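Local coordinates for cell division control protein 45 cdc45 putative (Entamoeba histolytica, PDB 6CC2), which probably serves DNA replication as the Cdc45 subunit of the replicative helicase complex, and may be regulated by a conformational switch, at residues 210-213 and 218-221; 256-261 and 353-358; 44-47 and 52-55; 37-42 and 376-381. One frame throughout, in Å; residues are numbered along the deposited sequence.

Interaction 1 of 4, residues 210-213 and 218-221; sequences DQYI and NAKT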
loop_
_atom_site.group_PDB
_atom_site.type_symbol
_atom_site.label_atom_id
_atom_site.label_comp_id
_atom_site.label_asym_id
_atom_site.label_seq_id
_atom_site.Cartn_x
_atom_site.Cartn_y
_atom_site.Cartn_z
ATOM N N ASP A 210 -1.381 2.735 -6.188
ATOM C CA ASP A 210 -1.038 2.131 -4.890
ATOM C C ASP A 210 0.434 2.362 -4.558
ATOM O O ASP A 210 0.784 2.731 -3.428
ATOM C CB ASP A 210 -1.363 0.637 -4.906
ATOM C CG ASP A 210 -0.944 -0.061 -3.618
ATOM O OD1 ASP A 210 -1.321 0.428 -2.526
ATOM O OD2 ASP A 210 -0.240 -1.114 -3.695
ATOM N N GLN A 211 1.326 2.133 -5.530
ATOM C CA GLN A 211 2.748 2.397 -5.273
ATOM C C GLN A 211 2.985 3.839 -4.843
ATOM O O GLN A 211 3.788 4.108 -3.937
ATOM C CB GLN A 211 3.578 2.118 -6.517
ATOM C CG GLN A 211 3.794 0.660 -6.835
ATOM C CD GLN A 211 4.801 0.530 -7.957
ATOM O OE1 GLN A 211 4.628 1.109 -9.028
ATOM N NE2 GLN A 211 5.883 -0.201 -7.693
ATOM N N TYR A 212 2.336 4.793 -5.497
ATOM C CA TYR A 212 2.579 6.201 -5.168
ATOM C C TYR A 212 1.990 6.545 -3.808
ATOM O O TYR A 212 2.651 7.180 -2.975
ATOM C CB TYR A 212 2.009 7.109 -6.278
ATOM C CG TYR A 212 2.229 8.574 -6.054
ATOM C CD1 TYR A 212 3.500 9.156 -6.181
ATOM C CD2 TYR A 212 1.167 9.405 -5.697
ATOM C CE1 TYR A 212 3.700 10.502 -5.975
ATOM C CE2 TYR A 212 1.357 10.769 -5.497
ATOM C CZ TYR A 212 2.622 11.312 -5.627
ATOM O OH TYR A 212 2.811 12.658 -5.408
ATOM N N ILE A 213 0.732 6.141 -3.548
ATOM C CA ILE A 213 0.129 6.339 -2.234
ATOM C C ILE A 213 1.007 5.753 -1.136
ATOM O O ILE A 213 1.146 6.331 -0.046
ATOM C CB ILE A 213 -1.281 5.706 -2.201
ATOM C CG1 ILE A 213 -2.229 6.507 -3.063
ATOM C CG2 ILE A 213 -1.795 5.613 -0.773
ATOM C CD1 ILE A 213 -3.569 5.787 -3.369
ATOM N N ASN A 218 8.153 7.886 -6.808
ATOM C CA ASN A 218 7.971 9.329 -6.839
ATOM C C ASN A 218 6.971 9.742 -7.935
ATOM O O ASN A 218 6.432 8.916 -8.689
ATOM C CB ASN A 218 9.319 10.052 -7.001
ATOM C CG ASN A 218 10.011 9.781 -8.335
ATOM O OD1 ASN A 218 9.390 9.421 -9.333
ATOM N ND2 ASN A 218 11.333 9.981 -8.350
ATOM N N ALA A 219 6.638 11.027 -7.931
ATOM C CA ALA A 219 5.607 11.534 -8.825
ATOM C C ALA A 219 6.018 11.428 -10.291
ATOM O O ALA A 219 5.170 11.161 -11.158
ATOM C CB ALA A 219 5.285 12.982 -8.458
ATOM N N LYS A 220 7.298 11.615 -10.590
ATOM C CA LYS A 220 7.748 11.501 -11.977
ATOM C C LYS A 220 7.550 10.076 -12.487
ATOM O O LYS A 220 7.105 9.860 -13.622
ATOM C CB LYS A 220 9.209 11.924 -12.084
ATOM C CG LYS A 220 9.411 13.427 -11.952
ATOM C CD LYS A 220 10.860 13.837 -12.194
ATOM C CE LYS A 220 11.778 13.373 -11.069
ATOM N NZ LYS A 220 13.143 13.969 -11.180
ATOM N N THR A 221 7.829 9.090 -11.648
ATOM C CA THR A 221 7.600 7.700 -12.041
ATOM C C THR A 221 6.117 7.422 -12.255
ATOM O O THR A 221 5.708 6.770 -13.239
ATOM C CB THR A 221 8.193 6.768 -10.984
ATOM O OG1 THR A 221 9.610 6.956 -10.952
ATOM C CG2 THR A 221 7.868 5.329 -11.294
#
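Tyr212, near the end of helix 199-213, brings one flank of its ring against Asn218, the N-cap, and Ala219, the first residue of helix 219-233, so that a short linker closes a helix-loop-helix turn. The tight part is the ring's CD1-CE1 flank. Tyr212 CE1 comes within 3.6 Å of Ala219 N and 3.9 Å of Ala219 CB, while CD1 lies 3.9 Å from Asn218 O; the peptide joining the two residues meets the ring obliquely. The ring gets there because chi1 of Tyr212 is -179°, which turns CG away from its own backbone N and carries the phenol outward from helix 199-213. Alanine suits the opposing position: its single methyl sits close to both CE1 and OH and lets the tyrosine reach the backbone. Leu339 of strand 338-344 touches both Tyr212 and Ala219, adding to this apolar patch.

The other side is looser and more exposed. Asn218 and Lys220 point away from helix 199-213; Thr221 is also exposed, and no hydrogen bond joins the two segments. Asparagine fits here as the N-cap, its amide oxygen replacing a missing helical acceptor. Asn218 OD1 takes two donors: Thr221 OG1, 3.0 Å away and 42° out of the amide plane, and Thr221 N, at 2.8 Å and almost in line with the C=O bond.

Interaction 2 of 4, residues 256-261 and 353-358; sequences DCQLML and SAFDAA. With EDO (1,2-ethanediol), chain K.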
loop_
_atom_site.group_PDB
_atom_site.type_symbol
_atom_site.label_atom_id
_atom_site.label_comp_id
_atom_site.label_asym_id
_atom_site.label_seq_id
_atom_site.Cartn_x
_atom_site.Cartn_y
_atom_site.Cartn_z
ATOM N N ASP A 256 -5.600 16.598 -12.277
ATOM C CA ASP A 256 -6.432 16.483 -11.089
ATOM C C ASP A 256 -5.681 17.065 -9.894
ATOM O O ASP A 256 -4.467 17.252 -9.924
ATOM C CB ASP A 256 -6.796 15.021 -10.844
ATOM C CG ASP A 256 -8.072 14.853 -10.045
ATOM O OD1 ASP A 256 -8.774 15.851 -9.812
ATOM O OD2 ASP A 256 -8.367 13.699 -9.658
ATOM N N CYS A 257 -6.431 17.352 -8.843
ATOM C CA CYS A 257 -5.898 17.841 -7.565
ATOM C C CYS A 257 -5.950 16.701 -6.558
ATOM O O CYS A 257 -7.031 16.298 -6.112
ATOM C CB CYS A 257 -6.705 19.048 -7.091
ATOM S SG CYS A 257 -6.062 19.765 -5.572
ATOM N N GLN A 258 -4.788 16.173 -6.193
ATOM C CA GLN A 258 -4.732 14.858 -5.545
ATOM C C GLN A 258 -4.890 14.967 -4.025
ATOM O O GLN A 258 -4.057 14.520 -3.246
ATOM C CB GLN A 258 -3.428 14.154 -5.902
ATOM C CG GLN A 258 -3.279 13.891 -7.394
ATOM C CD GLN A 258 -4.394 13.039 -7.945
ATOM O OE1 GLN A 258 -5.172 12.429 -7.193
ATOM N NE2 GLN A 258 -4.482 12.962 -9.256
ATOM N N LEU A 259 -5.987 15.577 -3.615
ATOM C CA LEU A 259 -6.410 15.505 -2.211
ATOM C C LEU A 259 -7.187 14.209 -2.017
ATOM O O LEU A 259 -7.996 13.816 -2.868
ATOM C CB LEU A 259 -7.269 16.703 -1.836
ATOM C CG LEU A 259 -6.580 18.067 -1.891
ATOM C CD1 LEU A 259 -7.594 19.150 -1.561
ATOM C CD2 LEU A 259 -5.399 18.123 -0.915
HETATM N N MSE A 260 -6.912 13.532 -0.917
HETATM C CA MSE A 260 -7.446 12.186 -0.691
HETATM C C MSE A 260 -8.955 12.115 -0.738
HETATM O O MSE A 260 -9.651 12.750 0.088
HETATM C CB MSE A 260 -6.963 11.678 0.713
HETATM C CG MSE A 260 -7.615 10.379 1.111
HETATM SE SE MSE A 260 -6.875 9.730 2.817
HETATM C CE MSE A 260 -7.061 11.260 3.921
ATOM N N LEU A 261 -9.481 11.359 -1.706
ATOM C CA LEU A 261 -10.901 11.074 -1.841
ATOM C C LEU A 261 -11.770 12.331 -1.920
ATOM O O LEU A 261 -12.942 12.294 -1.571
ATOM C CB LEU A 261 -11.384 10.170 -0.696
ATOM C CG LEU A 261 -10.850 8.743 -0.763
ATOM C CD1 LEU A 261 -11.342 7.959 0.461
ATOM C CD2 LEU A 261 -11.290 8.039 -2.023
ATOM N N SER A 353 -11.515 7.875 -9.712
ATOM C CA SER A 353 -10.189 7.740 -10.297
ATOM C C SER A 353 -9.483 6.502 -9.741
ATOM O O SER A 353 -9.908 5.891 -8.751
ATOM C CB SER A 353 -9.347 8.972 -10.011
ATOM O OG SER A 353 -8.886 8.903 -8.679
ATOM N N ALA A 354 -8.362 6.155 -10.375
ATOM C CA ALA A 354 -7.557 5.038 -9.889
ATOM C C ALA A 354 -6.936 5.342 -8.537
ATOM O O ALA A 354 -6.640 4.407 -7.794
ATOM C CB ALA A 354 -6.497 4.676 -10.926
ATOM N N PHE A 355 -6.755 6.632 -8.179
ATOM C CA PHE A 355 -6.334 6.952 -6.824
ATOM C C PHE A 355 -7.452 6.679 -5.834
ATOM O O PHE A 355 -7.216 6.107 -4.761
ATOM C CB PHE A 355 -5.900 8.409 -6.717
ATOM C CG PHE A 355 -4.492 8.664 -7.172
ATOM C CD1 PHE A 355 -3.431 8.047 -6.540
ATOM C CD2 PHE A 355 -4.233 9.523 -8.204
ATOM C CE1 PHE A 355 -2.131 8.303 -6.939
ATOM C CE2 PHE A 355 -2.936 9.789 -8.595
ATOM C CZ PHE A 355 -1.897 9.165 -7.968
ATOM N N ASP A 356 -8.682 7.090 -6.178
ATOM C CA ASP A 356 -9.816 6.819 -5.302
ATOM C C ASP A 356 -9.947 5.321 -5.066
ATOM O O ASP A 356 -10.158 4.859 -3.934
ATOM C CB ASP A 356 -11.123 7.335 -5.897
ATOM C CG ASP A 356 -11.142 8.838 -6.111
ATOM O OD1 ASP A 356 -10.545 9.590 -5.318
ATOM O OD2 ASP A 356 -11.808 9.262 -7.122
ATOM N N ALA A 357 -9.870 4.549 -6.152
ATOM C CA ALA A 357 -10.014 3.107 -6.054
ATOM C C ALA A 357 -8.881 2.484 -5.245
ATOM O O ALA A 357 -9.117 1.553 -4.454
ATOM C CB ALA A 357 -10.066 2.508 -7.453
ATOM N N ALA A 358 -7.636 2.956 -5.447
ATOM C CA ALA A 358 -6.533 2.431 -4.649
ATOM C C ALA A 358 -6.711 2.743 -3.157
ATOM O O ALA A 358 -6.406 1.905 -2.289
ATOM C CB ALA A 358 -5.214 2.958 -5.173
HETATM C C1 EDO K . -10.473 18.350 -8.437
HETATM O O1 EDO K . -10.785 19.217 -9.533
HETATM C C2 EDO K . -11.637 17.390 -8.207
HETATM O O2 EDO K . -11.937 16.691 -9.421
HETATM O O HOH W 1 -8.021 11.386 -7.828
HETATM O O HOH W 2 -8.253 9.999 -4.023
#
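A capping box made by Ser353 and Asp356 starts helix 354-364, and beside it Gln258 and Leu261 lean on Phe355 and Asp356. Ser353 OG accepts from Asp356 N at 3.1 Å, and in return Asp356 OD2 accepts from Ser353 N, which approaches from 37° above the carboxylate plane. Both side chains are short and polar, as these places require: the serine reaches forward into the first turn, the aspartate back to the N-cap amide. No direct hydrogen bond crosses from loop to helix; two waters bridge them. One lies within hydrogen-bonding distance of Asp256 OD2, Gln258 OE1 and Ser353 OG, with more acceptors in reach than it has protons to give; a second accepts from Leu261 N and donates to Asp356 OD1 at 2.7 Å.

The loop leaves strand 251-257, the middle strand of a small mixed sheet, through an inverse gamma turn centred on Gln258. Bent at chi2 (-59°), the glutamine side chain folds across Phe355 with amide and ring planes 55° apart, OE1 lying 3.2 Å from Phe355 CD2. Gln258 NE2 has polar partners in Ser341 OG and Leu339 O of the neighbouring strand, which would hold the amide in this orientation. Further along, Leu261 CD2 slides past Asp356 in the opposite sense, 3.7 Å from OD1. Asp256 and Asp356 both form salt bridges to Arg263, which probably offsets any repulsion.

Interaction 3 of 4, residues 44-47 and 52-55; sequences MMFE and LHSA. With EDO (1,2-ethanediol), chain J.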
loop_
_atom_site.group_PDB
_atom_site.type_symbol
_atom_site.label_atom_id
_atom_site.label_comp_id
_atom_site.label_asym_id
_atom_site.label_seq_id
_atom_site.Cartn_x
_atom_site.Cartn_y
_atom_site.Cartn_z
HETATM N N MSE A 44 -7.160 -13.243 -15.197
HETATM C CA MSE A 44 -7.992 -13.029 -16.373
HETATM C C MSE A 44 -7.504 -13.852 -17.563
HETATM O O MSE A 44 -8.302 -14.427 -18.298
HETATM C CB MSE A 44 -8.023 -11.548 -16.752
HETATM C CG MSE A 44 -8.712 -10.695 -15.721
HETATM SE SE MSE A 44 -8.291 -8.814 -15.958
HETATM C CE MSE A 44 -9.373 -8.445 -17.561
HETATM N N MSE A 45 -6.187 -13.867 -17.760
HETATM C CA MSE A 45 -5.577 -14.682 -18.806
HETATM C C MSE A 45 -5.811 -16.155 -18.518
HETATM O O MSE A 45 -6.217 -16.903 -19.396
HETATM C CB MSE A 45 -4.081 -14.392 -18.894
HETATM C CG MSE A 45 -3.763 -13.013 -19.443
HETATM SE SE MSE A 45 -1.856 -12.824 -19.729
HETATM C CE MSE A 45 -1.383 -12.104 -17.975
ATOM N N PHE A 46 -5.533 -16.566 -17.277
ATOM C CA PHE A 46 -5.707 -17.970 -16.910
ATOM C C PHE A 46 -7.143 -18.430 -17.114
ATOM O O PHE A 46 -7.375 -19.527 -17.649
ATOM C CB PHE A 46 -5.296 -18.187 -15.454
ATOM C CG PHE A 46 -3.847 -17.932 -15.166
ATOM C CD1 PHE A 46 -2.916 -17.814 -16.187
ATOM C CD2 PHE A 46 -3.414 -17.793 -13.851
ATOM C CE1 PHE A 46 -1.587 -17.578 -15.903
ATOM C CE2 PHE A 46 -2.083 -17.568 -13.574
ATOM C CZ PHE A 46 -1.174 -17.481 -14.608
ATOM N N GLU A 47 -8.119 -17.616 -16.706
ATOM C CA GLU A 47 -9.520 -17.964 -16.912
ATOM C C GLU A 47 -9.820 -18.196 -18.388
ATOM O O GLU A 47 -10.447 -19.196 -18.764
ATOM C CB GLU A 47 -10.428 -16.864 -16.368
ATOM C CG GLU A 47 -10.495 -16.759 -14.859
ATOM C CD GLU A 47 -11.248 -15.517 -14.405
ATOM O OE1 GLU A 47 -12.100 -15.019 -15.172
ATOM O OE2 GLU A 47 -10.979 -15.031 -13.286
ATOM N N LEU A 52 -6.426 -23.870 -14.334
ATOM C CA LEU A 52 -6.805 -23.896 -12.927
ATOM C C LEU A 52 -5.760 -23.187 -12.083
ATOM O O LEU A 52 -4.556 -23.335 -12.295
ATOM C CB LEU A 52 -6.970 -25.339 -12.466
ATOM C CG LEU A 52 -7.956 -26.153 -13.289
ATOM C CD1 LEU A 52 -8.086 -27.563 -12.725
ATOM C CD2 LEU A 52 -9.304 -25.465 -13.345
ATOM N N HIS A 53 -6.222 -22.368 -11.138
ATOM C CA HIS A 53 -5.303 -21.587 -10.327
ATOM C C HIS A 53 -5.972 -21.291 -8.996
ATOM O O HIS A 53 -7.188 -21.384 -8.857
ATOM C CB HIS A 53 -4.892 -20.284 -11.038
ATOM C CG HIS A 53 -6.041 -19.391 -11.386
ATOM N ND1 HIS A 53 -6.872 -19.630 -12.460
ATOM C CD2 HIS A 53 -6.493 -18.250 -10.804
ATOM C CE1 HIS A 53 -7.797 -18.688 -12.514
ATOM N NE2 HIS A 53 -7.587 -17.839 -11.526
ATOM N N SER A 54 -5.145 -20.940 -8.015
ATOM C CA SER A 54 -5.635 -20.653 -6.679
ATOM C C SER A 54 -4.767 -19.551 -6.081
ATOM O O SER A 54 -3.625 -19.345 -6.491
ATOM C CB SER A 54 -5.620 -21.893 -5.791
ATOM O OG SER A 54 -4.315 -22.427 -5.671
ATOM N N ALA A 55 -5.336 -18.830 -5.121
ATOM C CA ALA A 55 -4.630 -17.757 -4.451
ATOM C C ALA A 55 -4.205 -18.213 -3.066
ATOM O O ALA A 55 -4.961 -18.880 -2.366
ATOM C CB ALA A 55 -5.513 -16.511 -4.339
HETATM C C1 EDO J . -10.191 -15.784 -9.050
HETATM O O1 EDO J . -9.085 -16.667 -8.817
HETATM C C2 EDO J . -10.268 -15.464 -10.535
HETATM O O2 EDO J . -10.339 -16.683 -11.287
#
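Phe46 and then Glu47, on the last turns of helix 33-48, both meet His53 of strand 53-57. The helix is the connection of a beta-alpha-beta unit: it leads from strand 24-29 to strand 53-57, its parallel neighbour at one end of the six-stranded sheet, and this contact packs its end back onto the strand that follows.

Phe46 comes first and does most of the apolar work. Its CB lies 3.7 Å from His53 ND1, and its ring turns an edge to one face of the imidazole. This is a T-shaped pair with centroids 5.5 Å apart and planes at 62°; Phe46 CD2 stands 3.9 Å above the imidazole plane, displaced toward the rim. Phenylalanine suits this buried site, where Tyr12 and Leu15 of helix 8-20 also touch it.

Glu47 follows on the exposed side. Its CG comes to 4.1 Å from His53 CE1 at the edge of the ring, and the carboxylate and imidazole planes are nearly parallel, 12° apart. The acid does not reach NE2 directly; an ethanediol molecule, probably from the crystallisation liquor, stands between them, although the modelled place of Glu47 OE2 is less certain.

The first torsion of His53 sets CG between its backbone N and carbonyl carbon, and the ring projects back toward the helix. Both ring nitrogens have partners: ND1 is hydrogen-bonded to Leu51 O, while His53 NE2 donates to ethanediol O2 at 3.0 Å, with an N-H...O angle of 132°.

Interaction 4 of 4, residues 37-42 and 376-381; sequences VCYKIL and QQFWEG. With EDO (1,2-ethanediol), chain J.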
loop_
_atom_site.group_PDB
_atom_site.type_symbol
_atom_site.label_atom_id
_atom_site.label_comp_id
_atom_site.label_asym_id
_atom_site.label_seq_id
_atom_site.Cartn_x
_atom_site.Cartn_y
_atom_site.Cartn_z
ATOM N N VAL A 37 -3.753 -6.480 -7.949
ATOM C CA VAL A 37 -3.859 -6.153 -9.375
ATOM C C VAL A 37 -3.125 -7.187 -10.216
ATOM O O VAL A 37 -3.621 -7.646 -11.248
ATOM C CB VAL A 37 -3.313 -4.738 -9.635
ATOM C CG1 VAL A 37 -3.077 -4.495 -11.115
ATOM C CG2 VAL A 37 -4.254 -3.682 -9.023
ATOM N N CYS A 38 -1.897 -7.548 -9.808
ATOM C CA CYS A 38 -1.132 -8.532 -10.559
ATOM C C CYS A 38 -1.875 -9.860 -10.617
ATOM O O CYS A 38 -2.074 -10.428 -11.698
ATOM C CB CYS A 38 0.256 -8.676 -9.927
ATOM S SG CYS A 38 1.351 -9.857 -10.754
ATOM N N TYR A 39 -2.340 -10.342 -9.466
ATOM C CA TYR A 39 -3.153 -11.547 -9.442
ATOM C C TYR A 39 -4.343 -11.438 -10.393
ATOM O O TYR A 39 -4.650 -12.373 -11.129
ATOM C CB TYR A 39 -3.664 -11.818 -8.030
ATOM C CG TYR A 39 -4.475 -13.080 -7.945
ATOM C CD1 TYR A 39 -5.852 -13.058 -8.187
ATOM C CD2 TYR A 39 -3.890 -14.296 -7.677
ATOM C CE1 TYR A 39 -6.604 -14.198 -8.147
ATOM C CE2 TYR A 39 -4.635 -15.440 -7.631
ATOM C CZ TYR A 39 -5.992 -15.394 -7.875
ATOM O OH TYR A 39 -6.756 -16.555 -7.835
ATOM N N LYS A 40 -5.062 -10.312 -10.342
ATOM C CA LYS A 40 -6.258 -10.140 -11.170
ATOM C C LYS A 40 -5.924 -10.265 -12.651
ATOM O O LYS A 40 -6.599 -11.000 -13.397
ATOM C CB LYS A 40 -6.889 -8.763 -10.865
ATOM C CG LYS A 40 -8.093 -8.388 -11.721
ATOM C CD LYS A 40 -9.229 -9.353 -11.538
ATOM C CE LYS A 40 -10.460 -8.925 -12.312
ATOM N NZ LYS A 40 -11.595 -9.900 -12.123
ATOM N N ILE A 41 -4.867 -9.580 -13.090
ATOM C CA ILE A 41 -4.519 -9.580 -14.511
ATOM C C ILE A 41 -4.085 -10.971 -14.963
ATOM O O ILE A 41 -4.497 -11.461 -16.021
ATOM C CB ILE A 41 -3.433 -8.512 -14.777
ATOM C CG1 ILE A 41 -4.041 -7.123 -14.586
ATOM C CG2 ILE A 41 -2.872 -8.654 -16.179
ATOM C CD1 ILE A 41 -3.045 -5.964 -14.745
ATOM N N LEU A 42 -3.223 -11.628 -14.173
ATOM C CA LEU A 42 -2.881 -13.011 -14.473
ATOM C C LEU A 42 -4.122 -13.891 -14.480
ATOM O O LEU A 42 -4.278 -14.774 -15.344
ATOM C CB LEU A 42 -1.865 -13.543 -13.476
ATOM C CG LEU A 42 -0.503 -12.842 -13.497
ATOM C CD1 LEU A 42 0.296 -13.283 -12.265
ATOM C CD2 LEU A 42 0.263 -13.112 -14.771
ATOM N N GLN A 376 -8.698 -13.596 4.348
ATOM C CA GLN A 376 -10.049 -13.201 3.960
ATOM C C GLN A 376 -10.067 -11.862 3.232
ATOM O O GLN A 376 -10.771 -11.708 2.223
ATOM C CB GLN A 376 -10.950 -13.110 5.190
ATOM C CG GLN A 376 -11.045 -14.409 5.979
ATOM C CD GLN A 376 -12.179 -14.407 6.984
ATOM O OE1 GLN A 376 -12.795 -15.441 7.233
ATOM N NE2 GLN A 376 -12.462 -13.243 7.567
ATOM N N GLN A 377 -9.293 -10.892 3.708
ATOM C CA GLN A 377 -9.389 -9.548 3.148
ATOM C C GLN A 377 -8.828 -9.500 1.728
ATOM O O GLN A 377 -9.246 -8.667 0.933
ATOM C CB GLN A 377 -8.661 -8.521 4.026
ATOM C CG GLN A 377 -9.359 -8.269 5.377
ATOM C CD GLN A 377 -10.837 -8.014 5.238
ATOM O OE1 GLN A 377 -11.266 -6.939 4.809
ATOM N NE2 GLN A 377 -11.631 -9.009 5.579
ATOM N N PHE A 378 -7.905 -10.402 1.381
ATOM C CA PHE A 378 -7.479 -10.489 -0.017
ATOM C C PHE A 378 -8.681 -10.618 -0.959
ATOM O O PHE A 378 -8.753 -9.923 -1.982
ATOM C CB PHE A 378 -6.539 -11.664 -0.236
ATOM C CG PHE A 378 -6.393 -12.023 -1.683
ATOM C CD1 PHE A 378 -5.494 -11.321 -2.475
ATOM C CD2 PHE A 378 -7.160 -13.026 -2.251
ATOM C CE1 PHE A 378 -5.385 -11.618 -3.835
ATOM C CE2 PHE A 378 -7.055 -13.327 -3.575
ATOM C CZ PHE A 378 -6.168 -12.638 -4.378
ATOM N N TRP A 379 -9.629 -11.497 -0.622
ATOM C CA TRP A 379 -10.767 -11.739 -1.503
ATOM C C TRP A 379 -11.733 -10.571 -1.518
ATOM O O TRP A 379 -12.346 -10.290 -2.548
ATOM C CB TRP A 379 -11.470 -13.042 -1.095
ATOM C CG TRP A 379 -10.667 -14.220 -1.507
ATOM C CD1 TRP A 379 -10.006 -15.091 -0.699
ATOM C CD2 TRP A 379 -10.399 -14.638 -2.850
ATOM N NE1 TRP A 379 -9.349 -16.032 -1.451
ATOM C CE2 TRP A 379 -9.580 -15.783 -2.778
ATOM C CE3 TRP A 379 -10.770 -14.150 -4.112
ATOM C CZ2 TRP A 379 -9.135 -16.453 -3.916
ATOM C CZ3 TRP A 379 -10.327 -14.820 -5.236
ATOM C CH2 TRP A 379 -9.523 -15.956 -5.132
ATOM N N GLU A 380 -11.867 -9.862 -0.395
ATOM C CA GLU A 380 -12.660 -8.643 -0.395
ATOM C C GLU A 380 -12.046 -7.592 -1.311
ATOM O O GLU A 380 -12.769 -6.871 -2.016
ATOM C CB GLU A 380 -12.804 -8.108 1.025
ATOM C CG GLU A 380 -13.547 -9.040 1.970
ATOM C CD GLU A 380 -14.989 -9.295 1.527
ATOM O OE1 GLU A 380 -15.625 -8.369 0.979
ATOM O OE2 GLU A 380 -15.481 -10.425 1.721
ATOM N N GLY A 381 -10.715 -7.446 -1.267
ATOM C CA GLY A 381 -10.056 -6.481 -2.131
ATOM C C GLY A 381 -10.163 -6.866 -3.596
ATOM O O GLY A 381 -10.387 -6.015 -4.455
HETATM C C1 EDO J . -10.191 -15.784 -9.050
HETATM O O1 EDO J . -9.085 -16.667 -8.817
HETATM C C2 EDO J . -10.268 -15.464 -10.535
HETATM O O2 EDO J . -10.339 -16.683 -11.287
#
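Tyr39 OH makes the shortest polar bond here, 2.5 Å to O1 of an ethanediol that probably came from the crystallisation liquor; either hydroxyl could be the donor. O1 lies in the plane of the phenol, at its edge. The same molecule also reaches His53, so it occupies a small polar niche at the rim of an otherwise apolar contact.

Behind the hydroxyl, the phenol ring meets Phe378 across the helices. The edge of Phe378 points at a face of Tyr39 in a T-shaped stack, with planes at 90° and centroids 5.3 Å apart. Phe378 CZ makes the approach, 3.8 Å from Tyr39 CD1 and shifted toward the rim of that ring. On both residues CG is anti to the backbone N (chi1 -178° for Tyr39, 164° for Phe378), which sends the two rings into the space between backbones whose nearest CA atoms, those of Tyr39 and Phe378, are 10.4 Å apart. Large aromatic side chains suit such a gap because they can span it.

Trp379 covers the outer side. Its CH2 lies 3.9 Å from Tyr39 OH, and one indole face has Phe378 CE2 3.5 Å above its centre. The tryptophan is exposed, whereas Tyr39 and Phe378 are buried; the indole covers Phe378 and borders the tyrosine hydroxyl. Phe382, a turn later, meets it edge-to-face. The contact thus joins helix 33-48 to helix 374-385 above the parallel sheet, Tyr39 and Phe378 both resting on Ala55 of strand 53-57 and Val29 of strand 24-29.

In the fold
Along the chain, interactions 3, 1 and 2 follow in series, all three nested within the long loop closed by interaction 4. They form two neighbouring pairs. Interactions 3 and 4, with centres about 11 Å apart, share helix 33-48 and meet where Ala55 packs on Tyr39, Phe378 and Trp379. Interactions 1 and 2, with centres about 12 Å apart, touch through Tyr212 and Ile213 against Phe355, linking helices 199-213 and 354-364. Between the pairs, the centres of interactions 2 and 4 lie about 20 Å apart, served by the successive helices 354-364 and 374-385. Interaction 4 therefore ties the N-terminal parallel sheet region to the later helices, among which interactions 1 and 2 lie.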